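Local coordinates for protein aspartate semialdehyde dehydrogenase (Francisella tularensis subsp. tularensis, PDB 4WOJ) that probably catalyses the NADPH-dependent reductive dephosphorylation of L-aspartyl-4-phosphate to L-aspartate-semialdehyde, a step on the way to lysine, methionine and threonine, at residues 26-30 and 31-35; 148-151 and 152-156; 168-171 and 172-175; 286-290 and 291-295. All blocks are in the same frame, centred on the assembly; numbering follows the deposited sequence.

The four contacts are local and follow one another along the chain. Contact 1 belongs to the NAD-binding domain and lies at the C-terminal end of helix 18-30. Contacts 2, 3 and 4 belong to the dimerisation domain. Contact 3 is the one beside the predicted active site: the side chain of A169 is about 4 Å from that of H276, the probable proton acceptor, and G172 is about 5 Å from the side chain of C141, the probable acyl-thioester residue. Contacts 2 and 4 are neighbours, with centres about 12 Å apart and nearest atoms about 4 Å apart. Contact 3 stands well away from both, its centre about 26 Å from that of contact 2 and about 34 Å from that of contact 4.

Contact 1 (26-30 and 31-35); sequences RMIES and KDFDC
M27 turns CG anti to its carbonyl carbon (chi1 -71°) and then bends at chi3 (78°), which carries its methyl over one face of the F33 ring. M27 CE lies 4.1 Å from the centroid of the F33 ring, a CH-pi contact displaced toward the rim. SD sits obliquely to the same ring, so the pair is also a Met-aromatic contact. Nearer the backbone, M27 CB touches F33 CE2 at 3.7 Å. I28 CD1 approaches the ring obliquely, 4.0 Å from F33 CE2. The backbone fold behind this is a Schellman motif. K31, with positive phi, is the first residue to leave helical geometry. D32 N donates to M27 O at 3.0 Å, and K31 N donates to I28 O. A type I turn from K31 to D34 follows. S30 OG donates back to R26 O at 2.8 Å, and S30 CB lies 3.4 Å from D32 OD2. R26 pairs with E359 of helix 354-369. The apolar M27-F33 contact is separate from the D32 carboxylate. A salt bridge to R362 and a weak bond from N366 would offset the cost of burying that charge, and they tie this end of the helix to helix 354-369.

Contact 2 (148-151 and 152-156); sequences LAIA and GLLKE
Two short helices, 141-149 and 151-154, meet at a kink, and this contact spans it. I150 leaves helical geometry after the first helix and takes the N-cap position of the second. Its carbonyl starts the new helix. L154 N donates to I150 O at 3.1 Å, in the carbonyl plane, and L153 N adds a weak bond to the same oxygen. K155 N donates to A151 O at 2.9 Å, nearly straight at 169°. The side chain of L154 lies over the I150 carbonyl, with CG 3.3 Å from I150 O. Its CD1 continues to I150 CG1 at 3.9 Å. I150 places CG1 between its own backbone N and carbonyl carbon (chi1 54°), and this branch is the one that L154 CD1 meets. The K155 chain passes alongside the next carbonyl, with CG 3.2 Å from A151 O. A water bridges the break: it donates to A149 O at 2.6 Å and accepts from G152 N at 3.3 Å. It thus links the end of the first helix to the start of the second. Around the kink, L148 and A149 touch I329 of strand 329-336. A149 also meets T348, and L153 meets F344, both of strand 343-351. A151 and K155 rest on L120 of helix 118-130, and K155 NZ hydrogen-bonds to G300 O.

Contact 3 (168-171 and 172-175); sequences QAIS and GAGA
G172 and S171 bury the most surface here, followed by I170. S171, G172 and A173 form a short 3-10 segment, made of two overlapping turns whose carbonyls come from I170 and S171. A173 N donates to I170 O at 2.9 Å with an N-H...O angle of 154°. G174 N donates to S171 O, also at 2.9 Å and at 162°. G172 lies in the middle of both turns. It is exposed, has no side chain, and sits about 5 Å from the side chain of C141, the probable acyl-thioester residue. A173 CB lies beside I170 O, 3.2 Å away. It also touches the end of I170, with I170 CD1 to A173 CB at 3.9 Å. I170 carries CG1 anti to its backbone N (chi1 -169°), and a bend at chi2 brings CD1 to that methyl. S171 OG lies between its own N and carbonyl carbon, and it hydrogen-bonds to Q352. G174 has positive phi and is the N-cap of the helix that follows. The segment links the end of strand 159-167 to the start of helix 175-191. I170 packs on A177, M178 and L181 of that helix. The backbone of I170 hydrogen-bonds to S272, and A169 touches H276 of strand 275-284, the probable proton acceptor.

Contact 4 (286-290 and 291-295); sequences QKLTI and EEIKQ
E292 reaches back from the first turn of helix 290-298 to the residue that caps it, T289. Its CB lies 3.6 Å from both T289 OG1 and T289 O. E292 CG is tight against T289 OG1 at 2.9 Å, and E292 CD follows at 3.3 Å from T289 OG1. The chain is extended beyond CG, with chi2 175°, and this carries the carboxylate past the threonine hydroxyl to its backbone. There E292 OE2 accepts from T289 N at 2.6 Å with an angle of 158°, through its anti lone pair. The same oxygen, OE2, takes a weak bond from T289 OG1 at 2.9 Å. L288 CD2 borders the carboxylate, 3.7 Å from E292 OE2 and slightly farther from OE1. In return E292 N donates weakly to T289 OG1 at 3.4 Å. The two reciprocal bonds make a capping box. Beside it, L288 CB meets I293 CG1 at 3.8 Å, and the CD1 atoms of I290 and I293 touch. I290 and I293 also reach I334 of strand 329-336. First-turn N-H groups have no preceding helical turn to supply carbonyl acceptors. The T289 hydroxyl offers E292 N one, weakly, while the E292 carboxylate takes up the N-H of the cap residue. The negative carboxylate near the N-terminal end would probably also be favoured by the helix dipole.

Contact 1 (26-30 and 31-35)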
# COMPACT_ATOMS: atom_id res chain seq x y z
N ARG B 26 -19.55 -15.24 -14.96
CA ARG B 26 -20.15 -15.63 -13.69
C ARG B 26 -21.58 -16.09 -13.93
O ARG B 26 -22.10 -17.00 -13.24
CB ARG B 26 -20.08 -14.49 -12.67
CG ARG B 26 -18.70 -14.39 -12.03
CD ARG B 26 -18.44 -15.55 -11.08
NE ARG B 26 -19.44 -15.60 -10.00
CZ ARG B 26 -19.82 -16.70 -9.36
NH1 ARG B 26 -19.29 -17.88 -9.66
NH2 ARG B 26 -20.72 -16.62 -8.39
N MET B 27 -22.20 -15.48 -14.93
CA MET B 27 -23.52 -15.92 -15.36
C MET B 27 -23.53 -17.30 -16.03
O MET B 27 -24.39 -18.13 -15.71
CB MET B 27 -24.17 -14.86 -16.23
CG MET B 27 -24.57 -13.66 -15.37
SD MET B 27 -25.24 -12.28 -16.30
CE MET B 27 -26.91 -12.85 -16.62
N ILE B 28 -22.57 -17.57 -16.91
CA ILE B 28 -22.51 -18.90 -17.54
C ILE B 28 -22.44 -19.95 -16.44
O ILE B 28 -23.26 -20.87 -16.35
CB ILE B 28 -21.27 -19.02 -18.42
CG1 ILE B 28 -21.33 -18.08 -19.62
CG2 ILE B 28 -21.06 -20.44 -18.85
CD1 ILE B 28 -22.45 -18.35 -20.58
N GLU B 29 -21.44 -19.78 -15.59
CA GLU B 29 -21.12 -20.66 -14.45
C GLU B 29 -22.32 -20.95 -13.52
O GLU B 29 -22.44 -22.05 -12.98
CB GLU B 29 -20.00 -19.96 -13.66
CG GLU B 29 -19.16 -20.77 -12.70
CD GLU B 29 -17.98 -19.96 -12.19
OE1 GLU B 29 -17.82 -18.78 -12.64
OE2 GLU B 29 -17.20 -20.51 -11.35
N SER B 30 -23.18 -19.94 -13.35
CA SER B 30 -24.35 -19.99 -12.44
C SER B 30 -25.66 -20.31 -13.14
O SER B 30 -26.70 -20.36 -12.50
CB SER B 30 -24.56 -18.63 -11.75
OG SER B 30 -23.41 -18.16 -11.11
N LYS B 31 -25.61 -20.53 -14.46
CA LYS B 31 -26.82 -20.78 -15.28
C LYS B 31 -27.82 -19.62 -15.15
O LYS B 31 -29.03 -19.82 -15.16
CB LYS B 31 -27.52 -22.07 -14.86
CG LYS B 31 -26.63 -23.27 -14.61
CD LYS B 31 -27.37 -24.29 -13.75
CE LYS B 31 -26.99 -25.73 -14.06
NZ LYS B 31 -27.64 -26.14 -15.34
N ASP B 32 -27.30 -18.41 -15.03
CA ASP B 32 -28.17 -17.23 -14.90
C ASP B 32 -28.86 -16.78 -16.20
O ASP B 32 -29.76 -15.96 -16.15
CB ASP B 32 -27.40 -16.07 -14.28
CG ASP B 32 -27.16 -16.27 -12.79
OD1 ASP B 32 -27.94 -16.97 -12.10
OD2 ASP B 32 -26.17 -15.71 -12.31
N PHE B 33 -28.49 -17.33 -17.35
CA PHE B 33 -29.28 -17.10 -18.58
C PHE B 33 -30.53 -17.98 -18.69
O PHE B 33 -31.40 -17.71 -19.51
CB PHE B 33 -28.41 -17.24 -19.83
CG PHE B 33 -27.36 -16.16 -19.94
CD1 PHE B 33 -27.72 -14.86 -20.21
CD2 PHE B 33 -26.03 -16.45 -19.74
CE1 PHE B 33 -26.77 -13.85 -20.27
CE2 PHE B 33 -25.07 -15.45 -19.81
CZ PHE B 33 -25.44 -14.14 -20.08
N ASP B 34 -30.64 -19.00 -17.85
CA ASP B 34 -31.69 -20.01 -18.02
C ASP B 34 -33.12 -19.48 -18.20
O ASP B 34 -33.86 -20.02 -19.03
CB ASP B 34 -31.65 -21.08 -16.91
CG ASP B 34 -30.49 -22.05 -17.09
OD1 ASP B 34 -29.55 -21.73 -17.84
OD2 ASP B 34 -30.51 -23.13 -16.50
N CYS B 35 -33.50 -18.45 -17.47
CA CYS B 35 -34.93 -18.05 -17.47
C CYS B 35 -35.17 -16.62 -17.88
O CYS B 35 -36.04 -15.94 -17.34
CB CYS B 35 -35.54 -18.30 -16.10
SG CYS B 35 -35.41 -20.03 -15.65

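Contact 2 (148-151 and 152-156)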
# COMPACT_ATOMS: atom_id res chain seq x y z
N LEU B 148 -18.05 -6.28 3.17
CA LEU B 148 -18.08 -7.75 3.19
C LEU B 148 -17.06 -8.35 4.17
O LEU B 148 -17.34 -9.35 4.82
CB LEU B 148 -17.84 -8.35 1.78
CG LEU B 148 -18.95 -8.14 0.75
CD1 LEU B 148 -18.45 -8.36 -0.68
CD2 LEU B 148 -20.12 -9.07 1.03
N ALA B 149 -15.88 -7.78 4.26
CA ALA B 149 -14.85 -8.35 5.11
C ALA B 149 -15.23 -8.22 6.61
O ALA B 149 -15.11 -9.17 7.38
CB ALA B 149 -13.54 -7.67 4.86
N ILE B 150 -15.71 -7.06 7.01
CA ILE B 150 -16.13 -6.86 8.41
C ILE B 150 -17.67 -6.86 8.56
O ILE B 150 -18.21 -6.28 9.50
CB ILE B 150 -15.53 -5.58 8.99
CG1 ILE B 150 -15.85 -4.37 8.11
CG2 ILE B 150 -14.03 -5.75 9.10
CD1 ILE B 150 -15.47 -3.05 8.75
N ALA B 151 -18.34 -7.54 7.64
CA ALA B 151 -19.78 -7.64 7.66
C ALA B 151 -20.34 -8.09 9.01
O ALA B 151 -21.39 -7.64 9.43
CB ALA B 151 -20.26 -8.57 6.55
N GLY B 152 -19.63 -9.02 9.65
CA GLY B 152 -20.11 -9.67 10.85
C GLY B 152 -20.08 -8.74 12.05
O GLY B 152 -20.77 -8.98 13.00
N LEU B 153 -19.26 -7.71 11.98
CA LEU B 153 -19.29 -6.61 12.94
C LEU B 153 -20.36 -5.55 12.57
O LEU B 153 -21.02 -4.98 13.46
CB LEU B 153 -17.89 -6.00 13.05
CG LEU B 153 -16.80 -6.96 13.56
CD1 LEU B 153 -15.42 -6.40 13.32
CD2 LEU B 153 -16.95 -7.23 15.04
N LEU B 154 -20.57 -5.31 11.28
CA LEU B 154 -21.49 -4.26 10.86
C LEU B 154 -22.94 -4.65 11.12
O LEU B 154 -23.74 -3.83 11.58
CB LEU B 154 -21.32 -3.92 9.40
CG LEU B 154 -19.91 -3.44 9.04
CD1 LEU B 154 -19.62 -3.70 7.58
CD2 LEU B 154 -19.75 -1.98 9.37
N LYS B 155 -23.27 -5.91 10.86
CA LYS B 155 -24.60 -6.43 11.12
C LYS B 155 -24.99 -6.25 12.59
O LYS B 155 -26.12 -5.95 12.89
CB LYS B 155 -24.64 -7.92 10.81
CG LYS B 155 -24.53 -8.28 9.34
CD LYS B 155 -24.28 -9.79 9.23
CE LYS B 155 -24.48 -10.30 7.82
NZ LYS B 155 -24.72 -11.77 7.83
N GLU B 156 -24.06 -6.48 13.49
CA GLU B 156 -24.33 -6.26 14.91
C GLU B 156 -24.20 -4.80 15.33
O GLU B 156 -24.20 -4.51 16.50
CB GLU B 156 -23.42 -7.10 15.76
CG GLU B 156 -23.57 -8.58 15.45
CD GLU B 156 -23.12 -9.43 16.59
OE1 GLU B 156 -23.09 -8.93 17.75
OE2 GLU B 156 -22.82 -10.58 16.30
O HOH W 1 -17.13 -10.53 8.18

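Contact 3 (168-171 and 172-175)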
# COMPACT_ATOMS: atom_id res chain seq x y z
N GLN B 168 -4.78 -0.22 -4.05
CA GLN B 168 -5.70 -0.51 -5.11
C GLN B 168 -5.10 -0.85 -6.46
O GLN B 168 -4.21 -0.17 -6.96
CB GLN B 168 -6.57 0.69 -5.34
CG GLN B 168 -7.53 0.85 -4.20
CD GLN B 168 -8.40 2.04 -4.38
OE1 GLN B 168 -8.51 2.88 -3.47
NE2 GLN B 168 -9.07 2.12 -5.54
N ALA B 169 -5.65 -1.88 -7.06
CA ALA B 169 -5.15 -2.43 -8.32
C ALA B 169 -5.66 -1.65 -9.54
O ALA B 169 -6.63 -0.89 -9.49
CB ALA B 169 -5.57 -3.87 -8.43
N ILE B 170 -4.96 -1.86 -10.64
CA ILE B 170 -5.13 -0.99 -11.76
C ILE B 170 -6.43 -1.31 -12.46
O ILE B 170 -6.96 -0.46 -13.13
CB ILE B 170 -3.91 -1.05 -12.70
CG1 ILE B 170 -3.97 0.07 -13.74
CG2 ILE B 170 -3.79 -2.42 -13.40
CD1 ILE B 170 -4.06 1.47 -13.19
N SER B 171 -6.99 -2.50 -12.26
CA SER B 171 -8.20 -2.89 -12.99
C SER B 171 -9.35 -1.96 -12.81
O SER B 171 -10.14 -1.78 -13.72
CB SER B 171 -8.62 -4.32 -12.67
OG SER B 171 -8.93 -4.50 -11.33
N GLY B 172 -9.45 -1.35 -11.64
CA GLY B 172 -10.55 -0.41 -11.37
C GLY B 172 -10.55 0.79 -12.30
O GLY B 172 -11.58 1.45 -12.50
N ALA B 173 -9.38 1.03 -12.91
CA ALA B 173 -9.19 2.12 -13.87
C ALA B 173 -9.53 1.75 -15.30
O ALA B 173 -9.51 2.63 -16.16
CB ALA B 173 -7.75 2.59 -13.81
N GLY B 174 -9.81 0.47 -15.57
CA GLY B 174 -10.15 -0.01 -16.92
C GLY B 174 -9.04 -0.81 -17.60
O GLY B 174 -7.90 -0.82 -17.13
N ALA B 175 -9.36 -1.42 -18.74
CA ALA B 175 -8.45 -2.35 -19.47
C ALA B 175 -7.24 -1.73 -20.17
O ALA B 175 -6.23 -2.39 -20.39
CB ALA B 175 -9.26 -3.15 -20.46

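Contact 4 (286-290 and 291-295)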
# COMPACT_ATOMS: atom_id res chain seq x y z
N GLN B 286 -17.97 -1.28 21.50
CA GLN B 286 -17.78 -2.03 22.73
C GLN B 286 -16.44 -2.70 22.67
O GLN B 286 -16.01 -3.13 21.60
CB GLN B 286 -18.75 -3.19 22.79
CG GLN B 286 -20.18 -2.87 23.21
CD GLN B 286 -21.15 -3.94 22.74
OE1 GLN B 286 -20.77 -5.11 22.58
NE2 GLN B 286 -22.39 -3.55 22.50
N LYS B 287 -15.79 -2.84 23.81
CA LYS B 287 -14.55 -3.60 23.87
C LYS B 287 -14.86 -5.09 23.72
O LYS B 287 -15.76 -5.61 24.33
CB LYS B 287 -13.77 -3.28 25.14
CG LYS B 287 -13.21 -1.85 25.09
CD LYS B 287 -13.83 -0.87 26.07
CE LYS B 287 -13.54 0.56 25.60
NZ LYS B 287 -13.57 1.60 26.67
N LEU B 288 -14.10 -5.74 22.86
CA LEU B 288 -14.28 -7.13 22.54
C LEU B 288 -12.92 -7.80 22.55
O LEU B 288 -11.95 -7.22 22.11
CB LEU B 288 -14.84 -7.25 21.14
CG LEU B 288 -16.29 -6.91 20.89
CD1 LEU B 288 -16.63 -7.26 19.45
CD2 LEU B 288 -17.20 -7.69 21.81
N THR B 289 -12.85 -9.01 23.03
CA THR B 289 -11.59 -9.72 22.94
C THR B 289 -11.26 -10.00 21.46
O THR B 289 -12.09 -9.88 20.57
CB THR B 289 -11.63 -11.03 23.73
OG1 THR B 289 -12.66 -11.86 23.20
CG2 THR B 289 -11.90 -10.74 25.18
N ILE B 290 -10.03 -10.34 21.20
CA ILE B 290 -9.63 -10.50 19.83
C ILE B 290 -10.25 -11.77 19.26
O ILE B 290 -10.60 -11.78 18.12
CB ILE B 290 -8.11 -10.49 19.68
CG1 ILE B 290 -7.75 -10.19 18.24
CG2 ILE B 290 -7.52 -11.81 20.16
CD1 ILE B 290 -8.25 -8.84 17.74
N GLU B 291 -10.52 -12.76 20.10
CA GLU B 291 -11.25 -13.97 19.68
C GLU B 291 -12.71 -13.75 19.35
O GLU B 291 -13.29 -14.43 18.51
CB GLU B 291 -11.10 -15.10 20.72
CG GLU B 291 -9.67 -15.68 20.69
CD GLU B 291 -9.38 -16.51 19.42
OE1 GLU B 291 -10.29 -16.70 18.55
OE2 GLU B 291 -8.23 -17.00 19.26
N GLU B 292 -13.34 -12.81 20.03
CA GLU B 292 -14.72 -12.51 19.75
C GLU B 292 -14.80 -11.81 18.39
O GLU B 292 -15.71 -12.04 17.62
CB GLU B 292 -15.30 -11.60 20.81
CG GLU B 292 -15.37 -12.20 22.20
CD GLU B 292 -15.85 -11.17 23.25
OE1 GLU B 292 -17.00 -11.24 23.72
OE2 GLU B 292 -15.09 -10.24 23.55
N ILE B 293 -13.83 -10.95 18.12
CA ILE B 293 -13.74 -10.19 16.88
C ILE B 293 -13.57 -11.16 15.69
O ILE B 293 -14.28 -11.05 14.69
CB ILE B 293 -12.60 -9.14 16.99
CG1 ILE B 293 -13.02 -8.01 17.92
CG2 ILE B 293 -12.20 -8.57 15.64
CD1 ILE B 293 -11.86 -7.19 18.46
N LYS B 294 -12.66 -12.13 15.80
CA LYS B 294 -12.44 -13.11 14.71
C LYS B 294 -13.72 -13.89 14.51
O LYS B 294 -14.17 -14.06 13.39
CB LYS B 294 -11.32 -14.10 15.02
CG LYS B 294 -9.93 -13.46 15.26
CD LYS B 294 -8.93 -14.27 16.10
CE LYS B 294 -8.76 -15.74 15.67
NZ LYS B 294 -8.97 -16.01 14.23
N GLN B 295 -14.32 -14.31 15.61
CA GLN B 295 -15.53 -15.11 15.53
C GLN B 295 -16.58 -14.38 14.68
O GLN B 295 -17.00 -14.88 13.63
CB GLN B 295 -16.06 -15.46 16.93
CG GLN B 295 -17.30 -16.34 16.91
CD GLN B 295 -17.04 -17.72 16.30
OE1 GLN B 295 -15.89 -18.19 16.24
NE2 GLN B 295 -18.10 -18.38 15.85